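Local structure of putative O-acetylhomoserine (Thiol)-lyase (Campylobacter jejuni, 4OC9) at residues D[374-379]-D[402-407]; D[297-302]-D[409-414]; D[83-88]-D[107-112]. The protein probably catalyses the pyridoxal phosphate-dependent replacement of the acetyloxy group of O-acetylhomoserine by sulfide, yielding homocysteine. All coordinates share one frame; numbering follows the deposited sequence.

Contact 1 (D[374-379]-D[402-407]); sequences SLIIHP and IRLSIG
L375 and S405, and two positions further on I377 and R403, form the hydrogen-bonded pairs of an antiparallel beta ladder, with I376 and L404 as the non-hydrogen-bonded pair between them. The strands run at 164° to each other in the C-terminal five-stranded mixed sheet, where 375-377 and 401-405 are neighbours. Backbone bonds set the register. L375 N reaches S405 O at 2.9 Å, and S405 N returns a bond of 2.9 Å to L375 O. At the far pair, R403 N to I377 O is 3.0 Å and I377 N to R403 O a longer 3.2 Å. A water makes weak bonds to L375 O and R403 O. Beyond the ladder a side chain takes over: G407 N donates to S374 OG over 2.8 Å, and the same hydroxyl also bonds to E409.

Apolar contacts fill the face shared by I376, I402 and L404, where I376 and I402 pack on helix 350-359. With its CG1 swung away from the backbone N (chi1 -179°), I376 lies alongside L404 and points the same way, CG1 meeting L404 CD2 at 3.6 Å. The CG2 branch of I402 comes to the same I376 CG1, at 3.9 Å, so this one methylene touches two residues of the partner strand, I402 and L404.

The other face carries L375, S405, I377 and R403. Here S405 OG turns to G370 N, and R403 NH1 makes a weak bond to N368 O. P379 rests its CG against the R403 CB. A bend at chi3 (43°) folds the arginine back beside I377, until the flat guanidinium lies beneath a methyl group: I377 CG2 sits 3.6 Å above its plane, over the centre.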
# COMPACT_ATOMS: atom_id res chain seq x y z
N SER D 374 11.45 9.74 -18.84
CA SER D 374 11.67 9.36 -20.22
C SER D 374 12.42 8.03 -20.32
O SER D 374 13.34 7.80 -19.56
CB SER D 374 12.40 10.44 -21.01
OG SER D 374 11.58 11.59 -21.08
N LEU D 375 12.02 7.21 -21.27
CA LEU D 375 12.63 5.90 -21.46
C LEU D 375 13.10 5.63 -22.89
O LEU D 375 12.60 6.21 -23.87
CB LEU D 375 11.62 4.81 -21.13
CG LEU D 375 10.88 4.95 -19.81
CD1 LEU D 375 9.89 3.83 -19.66
CD2 LEU D 375 11.83 4.99 -18.62
N ILE D 376 14.06 4.72 -23.01
CA ILE D 376 14.62 4.37 -24.31
C ILE D 376 14.89 2.90 -24.43
O ILE D 376 15.20 2.26 -23.45
CB ILE D 376 15.92 5.18 -24.57
CG1 ILE D 376 16.50 4.84 -25.95
CG2 ILE D 376 16.96 4.93 -23.50
CD1 ILE D 376 17.63 5.75 -26.42
N ILE D 377 14.76 2.39 -25.64
CA ILE D 377 15.00 0.99 -25.94
C ILE D 377 15.23 0.73 -27.44
O ILE D 377 14.86 1.54 -28.27
CB ILE D 377 13.82 0.14 -25.54
CG1 ILE D 377 14.40 -1.30 -25.30
CG2 ILE D 377 12.66 0.38 -26.55
CD1 ILE D 377 13.65 -2.01 -24.23
N HIS D 378 15.89 -0.39 -27.74
CA HIS D 378 16.20 -0.85 -29.11
C HIS D 378 15.35 -2.11 -29.37
O HIS D 378 15.80 -3.22 -29.07
CB HIS D 378 17.67 -1.24 -29.21
CG HIS D 378 18.07 -1.71 -30.57
ND1 HIS D 378 17.83 -2.99 -31.02
CD2 HIS D 378 18.75 -1.08 -31.56
CE1 HIS D 378 18.32 -3.12 -32.24
NE2 HIS D 378 18.88 -1.97 -32.59
N PRO D 379 14.15 -1.96 -29.94
CA PRO D 379 13.18 -3.05 -30.22
C PRO D 379 13.61 -4.37 -30.87
O PRO D 379 13.17 -5.44 -30.44
CB PRO D 379 12.15 -2.38 -31.13
CG PRO D 379 12.19 -0.96 -30.73
CD PRO D 379 13.64 -0.67 -30.43
N ILE D 402 15.18 2.92 -32.95
CA ILE D 402 15.15 3.24 -31.53
C ILE D 402 13.78 3.74 -31.19
O ILE D 402 13.20 4.50 -31.95
CB ILE D 402 16.14 4.34 -31.17
CG1 ILE D 402 17.53 3.72 -31.15
CG2 ILE D 402 15.87 4.90 -29.77
CD1 ILE D 402 18.64 4.73 -30.91
N ARG D 403 13.27 3.30 -30.05
CA ARG D 403 11.96 3.71 -29.60
C ARG D 403 12.13 4.53 -28.33
O ARG D 403 12.92 4.18 -27.47
CB ARG D 403 11.11 2.50 -29.25
CG ARG D 403 9.66 2.85 -28.97
CD ARG D 403 8.78 1.78 -28.34
NE ARG D 403 9.03 0.82 -27.27
CZ ARG D 403 9.04 0.95 -25.98
NH1 ARG D 403 9.11 2.14 -25.47
NH2 ARG D 403 9.23 -0.13 -25.22
N LEU D 404 11.42 5.65 -28.24
CA LEU D 404 11.49 6.50 -27.10
C LEU D 404 10.13 6.69 -26.48
O LEU D 404 9.14 6.75 -27.17
CB LEU D 404 11.96 7.92 -27.47
CG LEU D 404 13.31 8.13 -28.13
CD1 LEU D 404 13.52 9.61 -28.26
CD2 LEU D 404 14.44 7.52 -27.31
N SER D 405 10.10 6.78 -25.16
CA SER D 405 8.88 7.05 -24.43
C SER D 405 9.19 8.44 -23.83
O SER D 405 10.04 8.55 -22.92
CB SER D 405 8.59 6.06 -23.33
OG SER D 405 7.43 6.47 -22.62
N ILE D 406 8.51 9.46 -24.31
CA ILE D 406 8.76 10.80 -23.85
C ILE D 406 8.06 11.11 -22.55
O ILE D 406 6.84 10.98 -22.43
CB ILE D 406 8.39 11.85 -24.91
CG1 ILE D 406 9.04 11.52 -26.26
CG2 ILE D 406 8.81 13.24 -24.44
CD1 ILE D 406 10.54 11.45 -26.25
N GLY D 407 8.86 11.50 -21.56
CA GLY D 407 8.36 11.79 -20.22
C GLY D 407 7.89 13.20 -19.98
O GLY D 407 7.58 13.92 -20.92
O HOH W 1 11.16 3.64 -25.46

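Contact 2 (D[297-302]-D[409-414]); sequences SQNAEK and ENSDDL
E409, in the loop just before helix 411-422, meets N299 of helix 276-309 through its main chain, its carbonyl O accepting a hydrogen bond from N299 ND2. The distance from N299 ND2 to E409 O is 2.8 Å, but the N-H...O angle is only 128°, so the bond is weak; the same ND2 is also hydrogen-bonded to G407 O. One amide nitrogen thus serves two carbonyls of the turn that leads from the last strand of the sheet into the C-terminal helix. The E409 carboxylate looks elsewhere, to S374 and to H12 of the second subunit.

N410, next along, is the N-cap of the helix. Its OD1 accepts from D412 N at 2.8 Å and from D413 N at 3.3 Å, both weak bonds, while its backbone N donates to the hydroxyl of T8 of the second subunit.

S411 opens the first turn and faces helix 276-309. Its CB lies 3.6 Å from N299 OD1, so the amide touches the turn with its oxygen as well as its nitrogen. The S411 hydroxyl, set between the backbone N and carbonyl carbon (chi1 58°), stands beside the extended chain of K302, whose CD is 3.6 Å from S411 OG.

D412 turns away; its OD1 remains 6.7 Å from K302 NZ, so the opposite charges do not pair. D413 belongs to the subunit interface, its OD2 bonding to T8 and N5 of the second subunit. L414 closes the first turn and brings CD1 within 4.3 Å of N299 ND2.

Across these two segments no salt bridge forms, and the one hydrogen bond comes from the buried N299, whose amide nitrogen is shared between the carbonyls of G407 and, weakly, E409.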
# COMPACT_ATOMS: atom_id res chain seq x y z
N SER D 297 2.69 14.89 -24.79
CA SER D 297 2.51 15.20 -26.22
C SER D 297 3.32 16.38 -26.67
O SER D 297 3.97 16.34 -27.70
CB SER D 297 1.02 15.37 -26.53
OG SER D 297 0.30 14.15 -26.30
N GLN D 298 3.25 17.45 -25.92
CA GLN D 298 4.01 18.65 -26.25
C GLN D 298 5.53 18.32 -26.28
O GLN D 298 6.23 18.73 -27.20
CB GLN D 298 3.73 19.75 -25.22
CG GLN D 298 2.29 20.26 -25.25
CD GLN D 298 1.92 21.12 -24.03
OE1 GLN D 298 2.44 20.92 -22.93
NE2 GLN D 298 0.95 22.00 -24.22
N ASN D 299 6.02 17.61 -25.26
CA ASN D 299 7.42 17.23 -25.25
C ASN D 299 7.78 16.35 -26.42
O ASN D 299 8.80 16.56 -27.07
CB ASN D 299 7.81 16.50 -23.98
CG ASN D 299 7.97 17.42 -22.77
OD1 ASN D 299 8.03 18.62 -22.91
ND2 ASN D 299 8.10 16.82 -21.59
N ALA D 300 6.95 15.35 -26.71
CA ALA D 300 7.23 14.45 -27.81
C ALA D 300 7.38 15.17 -29.12
O ALA D 300 8.27 14.85 -29.94
CB ALA D 300 6.14 13.40 -27.93
N GLU D 301 6.50 16.15 -29.35
CA GLU D 301 6.54 16.91 -30.59
C GLU D 301 7.84 17.68 -30.75
O GLU D 301 8.43 17.65 -31.82
CB GLU D 301 5.33 17.81 -30.70
CG GLU D 301 5.20 18.47 -32.06
CD GLU D 301 3.75 19.05 -32.19
OE1 GLU D 301 3.40 20.07 -32.87
OE2 GLU D 301 2.88 18.39 -31.56
N LYS D 302 8.30 18.32 -29.68
CA LYS D 302 9.55 19.06 -29.72
C LYS D 302 10.74 18.15 -29.96
O LYS D 302 11.62 18.47 -30.76
CB LYS D 302 9.75 19.83 -28.49
CG LYS D 302 8.71 20.92 -28.34
CD LYS D 302 8.84 21.58 -26.98
CE LYS D 302 7.78 22.65 -26.80
NZ LYS D 302 7.88 23.19 -25.42
N GLU D 409 9.76 15.47 -18.22
CA GLU D 409 10.89 16.35 -17.93
C GLU D 409 10.87 17.61 -18.83
O GLU D 409 10.06 17.73 -19.76
CB GLU D 409 12.26 15.70 -18.16
CG GLU D 409 12.60 14.39 -17.47
CD GLU D 409 12.08 13.13 -18.16
OE1 GLU D 409 11.28 13.18 -19.11
OE2 GLU D 409 12.53 12.04 -17.77
N ASN D 410 11.76 18.55 -18.55
CA ASN D 410 11.86 19.76 -19.36
C ASN D 410 12.41 19.38 -20.75
O ASN D 410 13.40 18.69 -20.85
CB ASN D 410 12.73 20.79 -18.65
CG ASN D 410 12.96 22.01 -19.49
OD1 ASN D 410 13.64 21.95 -20.51
ND2 ASN D 410 12.51 23.15 -19.00
N SER D 411 11.72 19.81 -21.81
CA SER D 411 12.11 19.48 -23.18
C SER D 411 13.55 19.86 -23.56
O SER D 411 14.19 19.14 -24.29
CB SER D 411 11.09 20.04 -24.18
OG SER D 411 10.94 21.46 -24.08
N ASP D 412 14.03 21.00 -23.09
CA ASP D 412 15.39 21.40 -23.42
C ASP D 412 16.35 20.39 -22.83
O ASP D 412 17.34 20.03 -23.47
CB ASP D 412 15.70 22.81 -22.95
CG ASP D 412 14.96 23.86 -23.75
OD1 ASP D 412 14.56 23.59 -24.91
OD2 ASP D 412 14.79 24.98 -23.23
N ASP D 413 16.09 19.96 -21.59
CA ASP D 413 16.94 18.96 -20.93
C ASP D 413 16.91 17.63 -21.69
O ASP D 413 17.93 16.99 -21.88
CB ASP D 413 16.47 18.70 -19.51
CG ASP D 413 16.69 19.85 -18.60
OD1 ASP D 413 17.53 20.72 -18.93
OD2 ASP D 413 16.06 19.90 -17.54
N LEU D 414 15.72 17.24 -22.15
CA LEU D 414 15.59 16.01 -22.91
C LEU D 414 16.34 16.08 -24.24
O LEU D 414 17.04 15.14 -24.63
CB LEU D 414 14.12 15.67 -23.15
CG LEU D 414 13.31 15.36 -21.90
CD1 LEU D 414 11.89 15.03 -22.32
CD2 LEU D 414 13.92 14.19 -21.13

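Contact 3 (D[83-88]-D[107-112]); sequences SGMAAC and KIYGGT
The Y109 ring meets selenomethionine M85 at its edge: SE lies near the ring plane, 3.9 Å from CE2, and T112 OG1 also sits in plane at the edge. One face of the ring is covered by its own chain, G111 N standing 3.4 Å above the plane and offset toward the rim. The selenium is 5.2 Å from the ring centroid and 87° off the ring normal, an edge-on Met-aromatic contact in which the two side chains cross at about a right angle.

M85 reaches this place because its chain is bent twice, at chi2 (-49°) and chi3 (-56°), which turns the terminal methyl into the start of helix 110-119. There CE lies 3.6 Å from G111 O. SE also touches T112 OG1 at 3.9 Å, and one turn along helix 84-93 the C88 SG comes to the same hydroxyl oxygen, at 4.1 Å.

S83 caps its helix, OG accepting from A86 N over 3.1 Å, and also bonds to G271 of the third subunit, which contributes R56 to the Y109 hydroxyl as well. G84 N and M85 N bind the phosphate of the pyridoxal phosphate-bearing lysine at position 206. A helix N terminus holding the cofactor phosphate, with another subunit close by, is typical of the fold-type I PLP enzymes of the trans-sulfuration family.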
# COMPACT_ATOMS: atom_id res chain seq x y z
N SER D 83 -3.44 -7.13 -15.71
CA SER D 83 -2.52 -6.51 -16.64
C SER D 83 -3.14 -6.32 -17.99
O SER D 83 -4.20 -6.83 -18.26
CB SER D 83 -1.30 -7.39 -16.84
OG SER D 83 -1.65 -8.59 -17.50
N GLY D 84 -2.47 -5.51 -18.80
CA GLY D 84 -2.90 -5.21 -20.17
C GLY D 84 -2.97 -6.50 -20.99
O GLY D 84 -3.89 -6.70 -21.76
N MSE D 85 -2.00 -7.38 -20.79
CA MSE D 85 -1.98 -8.66 -21.50
C MSE D 85 -3.19 -9.44 -21.10
O MSE D 85 -3.89 -9.98 -21.94
CB MSE D 85 -0.77 -9.49 -21.14
CG MSE D 85 0.53 -8.99 -21.77
SE MSE D 85 0.34 -8.65 -23.71
CE MSE D 85 -0.29 -10.43 -24.24
N ALA D 86 -3.46 -9.51 -19.80
CA ALA D 86 -4.62 -10.23 -19.32
C ALA D 86 -5.87 -9.67 -19.95
O ALA D 86 -6.78 -10.42 -20.30
CB ALA D 86 -4.73 -10.16 -17.81
N ALA D 87 -5.93 -8.35 -20.11
CA ALA D 87 -7.08 -7.70 -20.74
C ALA D 87 -7.21 -8.15 -22.21
O ALA D 87 -8.32 -8.41 -22.69
CB ALA D 87 -6.94 -6.18 -20.67
N CYS D 88 -6.10 -8.18 -22.95
CA CYS D 88 -6.11 -8.61 -24.37
C CYS D 88 -6.56 -10.09 -24.44
O CYS D 88 -7.46 -10.43 -25.19
CB CYS D 88 -4.77 -8.39 -25.04
SG CYS D 88 -4.25 -6.67 -25.22
N LYS D 107 0.58 -4.69 -37.09
CA LYS D 107 1.31 -3.62 -36.40
C LYS D 107 0.77 -3.41 -34.96
O LYS D 107 -0.08 -2.55 -34.73
CB LYS D 107 1.32 -2.32 -37.19
CG LYS D 107 1.98 -2.46 -38.54
CD LYS D 107 2.13 -1.14 -39.27
CE LYS D 107 2.70 -1.40 -40.63
NZ LYS D 107 3.03 -0.14 -41.34
N ILE D 108 1.26 -4.25 -34.05
CA ILE D 108 0.87 -4.21 -32.65
C ILE D 108 2.02 -4.51 -31.70
O ILE D 108 3.13 -4.83 -32.12
CB ILE D 108 -0.25 -5.19 -32.32
CG1 ILE D 108 0.21 -6.63 -32.59
CG2 ILE D 108 -1.49 -4.82 -33.11
CD1 ILE D 108 -0.83 -7.70 -32.29
N TYR D 109 1.70 -4.40 -30.41
CA TYR D 109 2.63 -4.66 -29.35
C TYR D 109 3.12 -6.08 -29.47
O TYR D 109 2.34 -7.01 -29.64
CB TYR D 109 1.98 -4.35 -27.97
CG TYR D 109 2.82 -4.76 -26.79
CD1 TYR D 109 4.01 -4.11 -26.50
CD2 TYR D 109 2.38 -5.75 -25.92
CE1 TYR D 109 4.77 -4.48 -25.40
CE2 TYR D 109 3.13 -6.13 -24.82
CZ TYR D 109 4.32 -5.50 -24.55
OH TYR D 109 5.06 -5.89 -23.45
N GLY D 110 4.44 -6.23 -29.40
CA GLY D 110 5.12 -7.51 -29.52
C GLY D 110 4.55 -8.61 -28.65
O GLY D 110 4.36 -9.75 -29.10
N GLY D 111 4.28 -8.27 -27.40
CA GLY D 111 3.71 -9.24 -26.49
C GLY D 111 2.35 -9.69 -26.99
O GLY D 111 2.04 -10.89 -26.99
N THR D 112 1.51 -8.76 -27.42
CA THR D 112 0.18 -9.11 -27.90
C THR D 112 0.30 -9.97 -29.17
O THR D 112 -0.55 -10.82 -29.46
CB THR D 112 -0.64 -7.87 -28.24
OG1 THR D 112 -0.61 -6.96 -27.13
CG2 THR D 112 -2.07 -8.23 -28.55

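Overall arrangement
From the N terminus, contact 3 comes first and is complete before the others begin: it closes the short loop through strand 101-105, bringing the starts of helices 84-93 and 110-119 together beside the seven-stranded sheet. Much later, the long helix 276-309 opens contact 2, which is completed only at the start of helix 411-422, about a hundred residues on. Contact 1 opens and closes within that span, pairing two strands of the C-terminal sheet around a loop with helix 389-394. Contacts 1 and 2 touch, for example where I406 packs on N299, whereas contact 3 touches neither, its nearest atoms about 6 Å from contact 1 and about 18 Å from contact 2.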